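Local atomic coordinates of oxidoreductase (Listeria innocua, PDB entry 3E18), a protein that binds NAD and is probably a dehydrogenase of the GFO/IDH/MocA family, although its substrate is not established. Residues C94-T99 and W177-L182; V121-R126 and L181-L186; S201-L204 and D209-F212. All coordinates share one frame; numbering follows the deposited sequence.

How the contacts relate
Contacts 1 and 2 sit side by side, their centres about 7 Å apart, and both bring the NAD-binding Rossmann domain against helix 173-188 of the C-terminal domain. Strands 91-95 and 119-122 are neighbours in the parallel sheet, and the segments that follow them both reach the nicotinamide end of NAD. A probable hydrogen bond of 2.8 Å between Glu95 OE2 and His122 ND1 joins the two contacts directly. Contact 3 lies within the C-terminal domain, its centre about 18 Å from that of contact 1 and 22 Å from that of contact 2. It touches contact 1 where Phe212 CZ packs 3.5 Å from Gly178 CA, while the side chain of Asp209 stays about 13 Å from NAD.

Contact 1 of 3, residues C94-T99 and W177-L182. With NAD (nicotinamide-adenine-dinucleotide), chain E; GOL (glycerol), chain G.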
loop_
_atom_site.group_PDB
_atom_site.type_symbol
_atom_site.label_atom_id
_atom_site.label_comp_id
_atom_site.label_asym_id
_atom_site.label_seq_id
_atom_site.Cartn_x
_atom_site.Cartn_y
_atom_site.Cartn_z
ATOM N N CYS A 94 18.008 7.047 -26.852
ATOM C CA CYS A 94 18.419 7.611 -25.583
ATOM C C CYS A 94 17.968 6.735 -24.419
ATOM O O CYS A 94 16.811 6.349 -24.326
ATOM C CB CYS A 94 17.869 9.023 -25.429
ATOM S SG CYS A 94 18.485 9.916 -24.007
ATOM N N GLU A 95 18.901 6.431 -23.528
ATOM C CA GLU A 95 18.569 5.754 -22.287
ATOM C C GLU A 95 17.581 6.502 -21.387
ATOM O O GLU A 95 17.505 7.729 -21.414
ATOM C CB GLU A 95 19.835 5.442 -21.503
ATOM C CG GLU A 95 20.390 4.063 -21.803
ATOM C CD GLU A 95 19.412 2.921 -21.467
ATOM O OE1 GLU A 95 18.344 3.148 -20.851
ATOM O OE2 GLU A 95 19.710 1.779 -21.845
ATOM N N LYS A 96 16.812 5.723 -20.623
ATOM C CA LYS A 96 15.894 6.221 -19.593
ATOM C C LYS A 96 16.664 6.845 -18.423
ATOM O O LYS A 96 17.808 6.449 -18.159
ATOM C CB LYS A 96 15.004 5.067 -19.085
ATOM C CG LYS A 96 15.761 3.898 -18.417
ATOM C CD LYS A 96 15.502 3.806 -16.902
ATOM C CE LYS A 96 16.551 4.460 -16.010
ATOM N NZ LYS A 96 17.608 3.535 -15.510
ATOM N N PRO A 97 16.083 7.853 -17.734
ATOM C CA PRO A 97 14.949 8.706 -18.095
ATOM C C PRO A 97 15.518 9.589 -19.206
ATOM O O PRO A 97 16.703 9.942 -19.153
ATOM C CB PRO A 97 14.681 9.508 -16.815
ATOM C CG PRO A 97 15.947 9.506 -16.071
ATOM C CD PRO A 97 16.627 8.199 -16.407
ATOM N N VAL A 98 14.741 9.870 -20.247
ATOM C CA VAL A 98 15.356 10.514 -21.395
ATOM C C VAL A 98 15.848 11.900 -21.046
ATOM O O VAL A 98 16.945 12.275 -21.434
ATOM C CB VAL A 98 14.482 10.539 -22.652
ATOM C CG1 VAL A 98 14.398 9.146 -23.212
ATOM C CG2 VAL A 98 13.104 11.130 -22.372
ATOM N N THR A 99 15.042 12.639 -20.285
ATOM C CA THR A 99 15.409 13.961 -19.811
ATOM C C THR A 99 14.932 14.127 -18.376
ATOM O O THR A 99 14.140 13.319 -17.868
ATOM C CB THR A 99 14.783 15.065 -20.648
ATOM O OG1 THR A 99 13.359 14.878 -20.699
ATOM C CG2 THR A 99 15.366 15.104 -22.055
ATOM N N TRP A 177 14.511 3.525 -11.129
ATOM C CA TRP A 177 13.574 2.426 -11.293
ATOM C C TRP A 177 12.156 2.921 -11.544
ATOM O O TRP A 177 11.380 2.289 -12.259
ATOM C CB TRP A 177 13.605 1.536 -10.062
ATOM C CG TRP A 177 14.431 0.319 -10.231
ATOM C CD1 TRP A 177 15.657 0.073 -9.676
ATOM C CD2 TRP A 177 14.105 -0.836 -11.015
ATOM N NE1 TRP A 177 16.114 -1.164 -10.064
ATOM C CE2 TRP A 177 15.179 -1.745 -10.884
ATOM C CE3 TRP A 177 13.003 -1.196 -11.806
ATOM C CZ2 TRP A 177 15.187 -2.989 -11.520
ATOM C CZ3 TRP A 177 13.011 -2.442 -12.429
ATOM C CH2 TRP A 177 14.098 -3.316 -12.285
ATOM N N GLY A 178 11.817 4.051 -10.946
ATOM C CA GLY A 178 10.465 4.596 -11.069
ATOM C C GLY A 178 10.034 4.774 -12.500
ATOM O O GLY A 178 8.915 4.413 -12.854
ATOM N N VAL A 179 10.920 5.317 -13.336
ATOM C CA VAL A 179 10.607 5.514 -14.745
ATOM C C VAL A 179 10.236 4.193 -15.441
ATOM O O VAL A 179 9.288 4.168 -16.195
ATOM C CB VAL A 179 11.728 6.310 -15.498
ATOM C CG1 VAL A 179 13.035 5.626 -15.367
ATOM C CG2 VAL A 179 11.395 6.515 -16.966
ATOM N N HIS A 180 10.947 3.099 -15.164
ATOM C CA HIS A 180 10.561 1.782 -15.711
ATOM C C HIS A 180 9.163 1.357 -15.278
ATOM O O HIS A 180 8.362 0.906 -16.101
ATOM C CB HIS A 180 11.493 0.694 -15.205
ATOM C CG HIS A 180 12.823 0.675 -15.868
ATOM N ND1 HIS A 180 12.976 0.757 -17.236
ATOM C CD2 HIS A 180 14.066 0.519 -15.352
ATOM C CE1 HIS A 180 14.260 0.668 -17.530
ATOM N NE2 HIS A 180 14.942 0.522 -16.406
ATOM N N LEU A 181 8.875 1.491 -13.983
ATOM C CA LEU A 181 7.615 0.970 -13.443
ATOM C C LEU A 181 6.447 1.830 -13.866
ATOM O O LEU A 181 5.357 1.323 -14.136
ATOM C CB LEU A 181 7.669 0.880 -11.926
ATOM C CG LEU A 181 8.805 0.027 -11.358
ATOM C CD1 LEU A 181 8.631 -0.048 -9.873
ATOM C CD2 LEU A 181 8.738 -1.361 -11.959
ATOM N N LEU A 182 6.678 3.134 -13.943
ATOM C CA LEU A 182 5.606 4.062 -14.317
ATOM C C LEU A 182 5.306 3.976 -15.808
ATOM O O LEU A 182 4.153 4.189 -16.257
ATOM C CB LEU A 182 6.002 5.491 -13.959
ATOM C CG LEU A 182 6.158 5.812 -12.466
ATOM C CD1 LEU A 182 6.858 7.129 -12.316
ATOM C CD2 LEU A 182 4.844 5.784 -11.688
HETATM P PA NAD E . 27.859 4.813 -15.953
HETATM O O1A NAD E . 28.204 3.401 -15.677
HETATM O O2A NAD E . 28.360 5.765 -14.946
HETATM O O5B NAD E . 28.368 5.225 -17.420
HETATM C C5B NAD E . 28.145 6.490 -18.002
HETATM C C4B NAD E . 29.284 6.740 -18.984
HETATM O O4B NAD E . 29.072 7.936 -19.711
HETATM C C3B NAD E . 30.615 6.891 -18.252
HETATM O O3B NAD E . 31.550 6.001 -18.814
HETATM C C2B NAD E . 31.011 8.331 -18.507
HETATM O O2B NAD E . 32.406 8.504 -18.610
HETATM C C1B NAD E . 30.291 8.641 -19.806
HETATM N N9A NAD E . 30.023 10.074 -20.002
HETATM C C8A NAD E . 29.685 11.005 -19.050
HETATM N N7A NAD E . 29.514 12.202 -19.661
HETATM C C5A NAD E . 29.743 12.042 -20.985
HETATM C C6A NAD E . 29.719 12.928 -22.056
HETATM N N6A NAD E . 29.248 14.161 -21.875
HETATM N N1A NAD E . 30.008 12.463 -23.331
HETATM C C2A NAD E . 30.324 11.136 -23.542
HETATM N N3A NAD E . 30.349 10.264 -22.473
HETATM C C4A NAD E . 30.065 10.709 -21.216
HETATM O O3 NAD E . 26.248 4.945 -16.073
HETATM P PN NAD E . 25.263 3.758 -16.476
HETATM O O1N NAD E . 24.831 3.030 -15.252
HETATM O O2N NAD E . 25.787 3.014 -17.644
HETATM O O5D NAD E . 23.947 4.598 -16.961
HETATM C C5D NAD E . 23.972 5.507 -18.040
HETATM C C4D NAD E . 22.532 5.761 -18.539
HETATM O O4D NAD E . 21.878 4.526 -18.771
HETATM C C3D NAD E . 21.668 6.497 -17.530
HETATM O O3D NAD E . 20.744 7.325 -18.220
HETATM C C2D NAD E . 20.880 5.412 -16.826
HETATM O O2D NAD E . 19.623 5.905 -16.421
HETATM C C1D NAD E . 20.733 4.377 -17.934
HETATM N N1N NAD E . 20.559 2.970 -17.485
HETATM C C2N NAD E . 19.457 2.311 -17.951
HETATM C C3N NAD E . 19.192 0.990 -17.606
HETATM C C7N NAD E . 18.102 0.263 -18.333
HETATM O O7N NAD E . 17.687 -0.990 -17.861
HETATM N N7N NAD E . 17.547 0.802 -19.423
HETATM C C4N NAD E . 20.098 0.303 -16.785
HETATM C C5N NAD E . 21.234 0.971 -16.321
HETATM C C6N NAD E . 21.460 2.304 -16.686
HETATM C C1 GOL G . 17.789 -1.576 -13.959
HETATM O O1 GOL G . 17.123 -1.544 -15.207
HETATM C C2 GOL G . 18.058 -0.171 -13.413
HETATM O O2 GOL G . 17.612 0.836 -14.307
HETATM C C3 GOL G . 19.559 -0.055 -13.139
HETATM O O3 GOL G . 19.933 1.245 -12.728
#
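Lys96 reaches from the loop after strand 91-95 to the side of helix 173-188, touching Val179 and His180. It is modelled in two conformers, of which this is one. Its CB points at the helix, and chi1 of 62° sets CG between the backbone N and the carbonyl carbon. CG comes to 3.7 Å from His180 CE1. A bend at chi2 lays CD over one face of the imidazole, 3.6 Å from the ring centroid, as a CH-pi contact; CD also meets Val179 CG1. Bends at chi3 and chi4 then turn CE and NZ to the ligands. CE lies near the ribose hydroxyl O2D of NAD, and NZ donates to O2 of a glycerol at 3.0 Å and weakly to O2D, while Asp176 supplies a salt bridge. Beside this, Pro97, which follows a cis peptide bond, rests CB loosely on Val179 CG2. The Lys96 carbonyl O accepts from NAD O2D at 2.6 Å. Glu95 OE1 takes the carboxamide N7N at 2.9 Å in a fairly straight bond (163°), and also receives the backbone N of Lys96. His20 and His122 hold the other carboxylate oxygen, OE2. The glycerol, probably from the crystallisation liquor, is held weakly by His180 NE2. Lys96 thus packs its aliphatic part on the helix and turns its polar atoms to the ribose and the putative substrate site.

Contact 2 of 3, residues V121-R126 and L181-L186; sequences VHQNRR and LLDQLL. With NAD (nicotinamide-adenine-dinucleotide), chain E.
Gln123 and Asp183 face each other with their CA atoms 7.6 Å apart, and the backbones draw closer toward Arg126 and Gln184, at 5.8 Å, as the chain leaves strand 119-122 through two inverse gamma turns into a 3-10 segment. Arg126 grips Asp183 side-on: NE donates to OD2 and NH2 to OD1, both at 2.8 Å, each oxygen accepting through its syn lone pair. The guanidinium and carboxylate planes are nearly coplanar, 26° apart. Asp183 presents both oxygens to this edge because chi1 of 177° swings its CG away from the backbone N. Its OD2 also lies 3.4 Å from Gln123 CB, whose folded side chain lies against the carboxylate. Glu327 binds NH1 of Arg126, so the arginine bridges two acids. From the next residue of the helix, Gln184 NE2 donates to the carbonyl O of Arg125 at 2.9 Å, approaching from above the carbonyl plane. Asn124, at the start of the 3-10 segment, pairs with the NAD carboxamide, OD1 accepting from N7N at 3.0 Å and ND2 donating to O7N. The contact thus ties the end of the last Rossmann strand to the C-terminal domain helix at the nicotinamide site, in the interdomain cleft expected of a GFO/IDH/MocA oxidoreductase.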
loop_
_atom_site.group_PDB
_atom_site.type_symbol
_atom_site.label_atom_id
_atom_site.label_comp_id
_atom_site.label_asym_id
_atom_site.label_seq_id
_atom_site.Cartn_x
_atom_site.Cartn_y
_atom_site.Cartn_z
ATOM N N VAL A 121 13.170 6.460 -26.987
ATOM C CA VAL A 121 13.582 6.143 -25.614
ATOM C C VAL A 121 13.749 4.642 -25.427
ATOM O O VAL A 121 12.901 3.870 -25.842
ATOM C CB VAL A 121 12.541 6.647 -24.632
ATOM N N HIS A 122 14.819 4.236 -24.763
ATOM C CA HIS A 122 15.055 2.838 -24.500
ATOM C C HIS A 122 14.261 2.353 -23.295
ATOM O O HIS A 122 14.814 2.155 -22.214
ATOM C CB HIS A 122 16.542 2.579 -24.274
ATOM C CG HIS A 122 16.899 1.127 -24.291
ATOM N ND1 HIS A 122 17.755 0.559 -23.372
ATOM C CD2 HIS A 122 16.498 0.122 -25.104
ATOM C CE1 HIS A 122 17.879 -0.732 -23.628
ATOM N NE2 HIS A 122 17.134 -1.021 -24.679
ATOM N N GLN A 123 12.957 2.162 -23.481
ATOM C CA GLN A 123 12.132 1.593 -22.420
ATOM C C GLN A 123 12.140 0.069 -22.523
ATOM O O GLN A 123 11.146 -0.550 -22.844
ATOM C CB GLN A 123 10.715 2.213 -22.443
ATOM C CG GLN A 123 10.701 3.760 -22.256
ATOM C CD GLN A 123 11.145 4.263 -20.873
ATOM O OE1 GLN A 123 11.312 3.496 -19.914
ATOM N NE2 GLN A 123 11.336 5.562 -20.773
ATOM N N ASN A 124 13.296 -0.538 -22.221
ATOM C CA ASN A 124 13.496 -1.964 -22.427
ATOM C C ASN A 124 12.642 -2.841 -21.506
ATOM O O ASN A 124 12.385 -4.000 -21.817
ATOM C CB ASN A 124 14.986 -2.330 -22.240
ATOM C CG ASN A 124 15.527 -1.903 -20.891
ATOM O OD1 ASN A 124 15.256 -0.804 -20.436
ATOM N ND2 ASN A 124 16.320 -2.771 -20.254
ATOM N N ARG A 125 12.181 -2.296 -20.380
ATOM C CA ARG A 125 11.432 -3.128 -19.419
ATOM C C ARG A 125 9.967 -3.353 -19.788
ATOM O O ARG A 125 9.250 -4.093 -19.105
ATOM C CB ARG A 125 11.649 -2.653 -17.980
ATOM C CG ARG A 125 13.107 -2.890 -17.547
ATOM C CD ARG A 125 13.271 -2.948 -16.050
ATOM N NE ARG A 125 14.631 -3.320 -15.667
ATOM C CZ ARG A 125 15.041 -4.551 -15.352
ATOM N NH1 ARG A 125 14.204 -5.587 -15.362
ATOM N NH2 ARG A 125 16.303 -4.740 -15.004
ATOM N N ARG A 126 9.529 -2.748 -20.891
ATOM C CA ARG A 126 8.241 -3.097 -21.487
ATOM C C ARG A 126 8.251 -4.533 -22.012
ATOM O O ARG A 126 7.203 -5.140 -22.163
ATOM C CB ARG A 126 7.901 -2.160 -22.630
ATOM C CG ARG A 126 7.586 -0.767 -22.212
ATOM C CD ARG A 126 7.071 0.002 -23.398
ATOM N NE ARG A 126 6.975 1.419 -23.101
ATOM C CZ ARG A 126 6.296 2.281 -23.852
ATOM N NH1 ARG A 126 5.707 1.856 -24.950
ATOM N NH2 ARG A 126 6.253 3.570 -23.539
ATOM N N LEU A 181 8.875 1.491 -13.983
ATOM C CA LEU A 181 7.615 0.970 -13.443
ATOM C C LEU A 181 6.447 1.830 -13.866
ATOM O O LEU A 181 5.357 1.323 -14.136
ATOM C CB LEU A 181 7.669 0.880 -11.926
ATOM C CG LEU A 181 8.805 0.027 -11.358
ATOM C CD1 LEU A 181 8.631 -0.048 -9.873
ATOM C CD2 LEU A 181 8.738 -1.361 -11.959
ATOM N N LEU A 182 6.678 3.134 -13.943
ATOM C CA LEU A 182 5.606 4.062 -14.317
ATOM C C LEU A 182 5.306 3.976 -15.808
ATOM O O LEU A 182 4.153 4.189 -16.257
ATOM C CB LEU A 182 6.002 5.491 -13.959
ATOM C CG LEU A 182 6.158 5.812 -12.466
ATOM C CD1 LEU A 182 6.858 7.129 -12.316
ATOM C CD2 LEU A 182 4.844 5.784 -11.688
ATOM N N ASP A 183 6.360 3.710 -16.575
ATOM C CA ASP A 183 6.237 3.523 -18.024
ATOM C C ASP A 183 5.458 2.248 -18.365
ATOM O O ASP A 183 4.544 2.287 -19.204
ATOM C CB ASP A 183 7.605 3.536 -18.704
ATOM C CG ASP A 183 7.504 3.269 -20.180
ATOM O OD1 ASP A 183 6.989 4.142 -20.925
ATOM O OD2 ASP A 183 7.896 2.159 -20.575
ATOM N N GLN A 184 5.800 1.143 -17.696
ATOM C CA GLN A 184 4.985 -0.094 -17.730
ATOM C C GLN A 184 3.516 0.202 -17.476
ATOM O O GLN A 184 2.647 -0.183 -18.259
ATOM C CB GLN A 184 5.474 -1.085 -16.682
ATOM C CG GLN A 184 6.697 -1.906 -17.136
ATOM C CD GLN A 184 7.236 -2.831 -16.049
ATOM O OE1 GLN A 184 6.797 -2.806 -14.899
ATOM N NE2 GLN A 184 8.190 -3.662 -16.423
ATOM N N LEU A 185 3.244 0.926 -16.400
ATOM C CA LEU A 185 1.856 1.191 -15.993
ATOM C C LEU A 185 1.080 2.015 -17.008
ATOM O O LEU A 185 -0.099 1.733 -17.309
ATOM C CB LEU A 185 1.855 1.922 -14.642
ATOM C CG LEU A 185 0.507 2.372 -14.066
ATOM C CD1 LEU A 185 -0.352 1.184 -13.631
ATOM C CD2 LEU A 185 0.750 3.327 -12.912
ATOM N N LEU A 186 1.725 3.060 -17.509
ATOM C CA LEU A 186 1.071 3.980 -18.452
ATOM C C LEU A 186 0.954 3.368 -19.857
ATOM O O LEU A 186 0.027 3.672 -20.629
ATOM C CB LEU A 186 1.811 5.323 -18.460
ATOM C CG LEU A 186 1.138 6.489 -17.718
ATOM C CD1 LEU A 186 0.640 6.097 -16.335
ATOM C CD2 LEU A 186 2.036 7.723 -17.643
HETATM P PA NAD E . 27.859 4.813 -15.953
HETATM O O1A NAD E . 28.204 3.401 -15.677
HETATM O O2A NAD E . 28.360 5.765 -14.946
HETATM O O5B NAD E . 28.368 5.225 -17.420
HETATM C C5B NAD E . 28.145 6.490 -18.002
HETATM C C4B NAD E . 29.284 6.740 -18.984
HETATM O O4B NAD E . 29.072 7.936 -19.711
HETATM C C3B NAD E . 30.615 6.891 -18.252
HETATM O O3B NAD E . 31.550 6.001 -18.814
HETATM C C2B NAD E . 31.011 8.331 -18.507
HETATM O O2B NAD E . 32.406 8.504 -18.610
HETATM C C1B NAD E . 30.291 8.641 -19.806
HETATM N N9A NAD E . 30.023 10.074 -20.002
HETATM C C8A NAD E . 29.685 11.005 -19.050
HETATM N N7A NAD E . 29.514 12.202 -19.661
HETATM C C5A NAD E . 29.743 12.042 -20.985
HETATM C C6A NAD E . 29.719 12.928 -22.056
HETATM N N6A NAD E . 29.248 14.161 -21.875
HETATM N N1A NAD E . 30.008 12.463 -23.331
HETATM C C2A NAD E . 30.324 11.136 -23.542
HETATM N N3A NAD E . 30.349 10.264 -22.473
HETATM C C4A NAD E . 30.065 10.709 -21.216
HETATM O O3 NAD E . 26.248 4.945 -16.073
HETATM P PN NAD E . 25.263 3.758 -16.476
HETATM O O1N NAD E . 24.831 3.030 -15.252
HETATM O O2N NAD E . 25.787 3.014 -17.644
HETATM O O5D NAD E . 23.947 4.598 -16.961
HETATM C C5D NAD E . 23.972 5.507 -18.040
HETATM C C4D NAD E . 22.532 5.761 -18.539
HETATM O O4D NAD E . 21.878 4.526 -18.771
HETATM C C3D NAD E . 21.668 6.497 -17.530
HETATM O O3D NAD E . 20.744 7.325 -18.220
HETATM C C2D NAD E . 20.880 5.412 -16.826
HETATM O O2D NAD E . 19.623 5.905 -16.421
HETATM C C1D NAD E . 20.733 4.377 -17.934
HETATM N N1N NAD E . 20.559 2.970 -17.485
HETATM C C2N NAD E . 19.457 2.311 -17.951
HETATM C C3N NAD E . 19.192 0.990 -17.606
HETATM C C7N NAD E . 18.102 0.263 -18.333
HETATM O O7N NAD E . 17.687 -0.990 -17.861
HETATM N N7N NAD E . 17.547 0.802 -19.423
HETATM C C4N NAD E . 20.098 0.303 -16.785
HETATM C C5N NAD E . 21.234 0.971 -16.321
HETATM C C6N NAD E . 21.460 2.304 -16.686
#

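Contact 3 of 3, residues S201-L204 and D209-F212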
loop_
_atom_site.group_PDB
_atom_site.type_symbol
_atom_site.label_atom_id
_atom_site.label_comp_id
_atom_site.label_asym_id
_atom_site.label_seq_id
_atom_site.Cartn_x
_atom_site.Cartn_y
_atom_site.Cartn_z
ATOM N N SER A 201 11.564 8.234 0.142
ATOM C CA SER A 201 12.390 7.769 1.242
ATOM C C SER A 201 13.766 8.420 1.202
ATOM O O SER A 201 14.415 8.432 0.163
ATOM C CB SER A 201 12.539 6.253 1.189
ATOM O OG SER A 201 13.506 5.828 2.135
ATOM N N PHE A 202 14.200 8.958 2.342
ATOM C CA PHE A 202 15.553 9.473 2.494
ATOM C C PHE A 202 16.197 8.825 3.700
ATOM O O PHE A 202 16.928 9.474 4.455
ATOM C CB PHE A 202 15.534 10.987 2.665
ATOM C CG PHE A 202 15.097 11.725 1.444
ATOM C CD1 PHE A 202 15.999 12.007 0.427
ATOM C CD2 PHE A 202 13.782 12.169 1.321
ATOM C CE1 PHE A 202 15.599 12.700 -0.702
ATOM C CE2 PHE A 202 13.376 12.861 0.194
ATOM C CZ PHE A 202 14.289 13.126 -0.825
ATOM N N ALA A 203 15.932 7.532 3.863
ATOM C CA ALA A 203 16.380 6.766 5.015
ATOM C C ALA A 203 17.886 6.513 4.983
ATOM O O ALA A 203 18.502 6.249 6.021
ATOM C CB ALA A 203 15.630 5.458 5.087
ATOM N N LEU A 204 18.477 6.590 3.795
ATOM C CA LEU A 204 19.923 6.441 3.669
ATOM C C LEU A 204 20.677 7.750 3.915
ATOM O O LEU A 204 21.892 7.743 4.137
ATOM C CB LEU A 204 20.294 5.827 2.319
ATOM C CG LEU A 204 19.919 4.350 2.164
ATOM C CD1 LEU A 204 20.432 3.802 0.859
ATOM C CD2 LEU A 204 20.427 3.511 3.326
ATOM N N ASP A 209 16.362 10.640 -3.324
ATOM C CA ASP A 209 15.512 9.587 -2.770
ATOM C C ASP A 209 16.095 8.191 -2.969
ATOM O O ASP A 209 16.622 7.878 -4.037
ATOM C CB ASP A 209 14.120 9.665 -3.397
ATOM C CG ASP A 209 14.125 9.358 -4.892
ATOM O OD1 ASP A 209 14.492 10.242 -5.696
ATOM O OD2 ASP A 209 13.748 8.228 -5.262
ATOM N N ASP A 210 16.008 7.356 -1.935
ATOM C CA ASP A 210 16.494 5.980 -2.033
ATOM C C ASP A 210 15.312 5.036 -2.239
ATOM O O ASP A 210 15.445 3.809 -2.269
ATOM C CB ASP A 210 17.345 5.602 -0.814
ATOM C CG ASP A 210 16.605 5.769 0.509
ATOM O OD1 ASP A 210 15.605 5.057 0.726
ATOM O OD2 ASP A 210 17.043 6.590 1.349
ATOM N N GLY A 211 14.129 5.626 -2.362
ATOM C CA GLY A 211 12.954 4.847 -2.602
ATOM C C GLY A 211 11.757 5.771 -2.607
ATOM O O GLY A 211 11.861 6.927 -2.233
ATOM N N PHE A 212 10.615 5.231 -2.985
ATOM C CA PHE A 212 9.370 6.001 -2.985
ATOM C C PHE A 212 8.170 5.088 -2.978
ATOM O O PHE A 212 8.294 3.876 -3.188
ATOM C CB PHE A 212 9.313 6.931 -4.197
ATOM C CG PHE A 212 9.150 6.221 -5.511
ATOM C CD1 PHE A 212 7.899 6.129 -6.106
ATOM C CD2 PHE A 212 10.245 5.649 -6.159
ATOM C CE1 PHE A 212 7.729 5.465 -7.313
ATOM C CE2 PHE A 212 10.076 4.993 -7.375
ATOM C CZ PHE A 212 8.812 4.906 -7.946
#
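Ser201 and Asp210 form the tight part of this contact, where the chain leaves strand 193-201 and comes back toward strand 211-218. Two backbone bonds join the ends: Ser201 N donates to Gly211 O at 2.7 Å, and Asp210 N donates to Ser201 O at 2.8 Å. Beyond them, toward the loop, the Asp210 side chain, its CG set between the backbone N and the carbonyl carbon (chi1 57°), turns back on residues 201-204. Its OD1 receives the Ser201 hydroxyl, OG, at 2.6 Å on the syn side of the carboxylate. The other oxygen, OD2, takes Leu204 N at 2.8 Å in a fairly straight bond (165°) that arrives from above the carboxylate plane. Ala203 N is also near OD2, but its angle is too poor for a bond; that amide is turned instead to Ser201 OG, which it meets weakly. Leu204 crosses the acid obliquely, with CD1 3.9 Å from Asp210 CB. Asp209 is buried too, its carboxylate directed away from residues 201-204 so that OD2 accepts from Val174 N in helix 173-188.

The loose side is that of Phe202, which is exposed to solvent. Its ring approaches Asp209 obliquely, CE1 3.4 Å from Asp209 N, and buries little of itself here. Ala203 and Leu204 also meet the second subunit, packing on its Phe147 and Pro287 respectively, so the outer part of the loop belongs to the dimer interface. One carboxylate therefore collects a hydroxyl and a backbone N-H from residues 201-204 across the turn, which fixes the rotation of Asp210 and ties down the loop's course; these two donors would probably help stabilise the acid in its charged form.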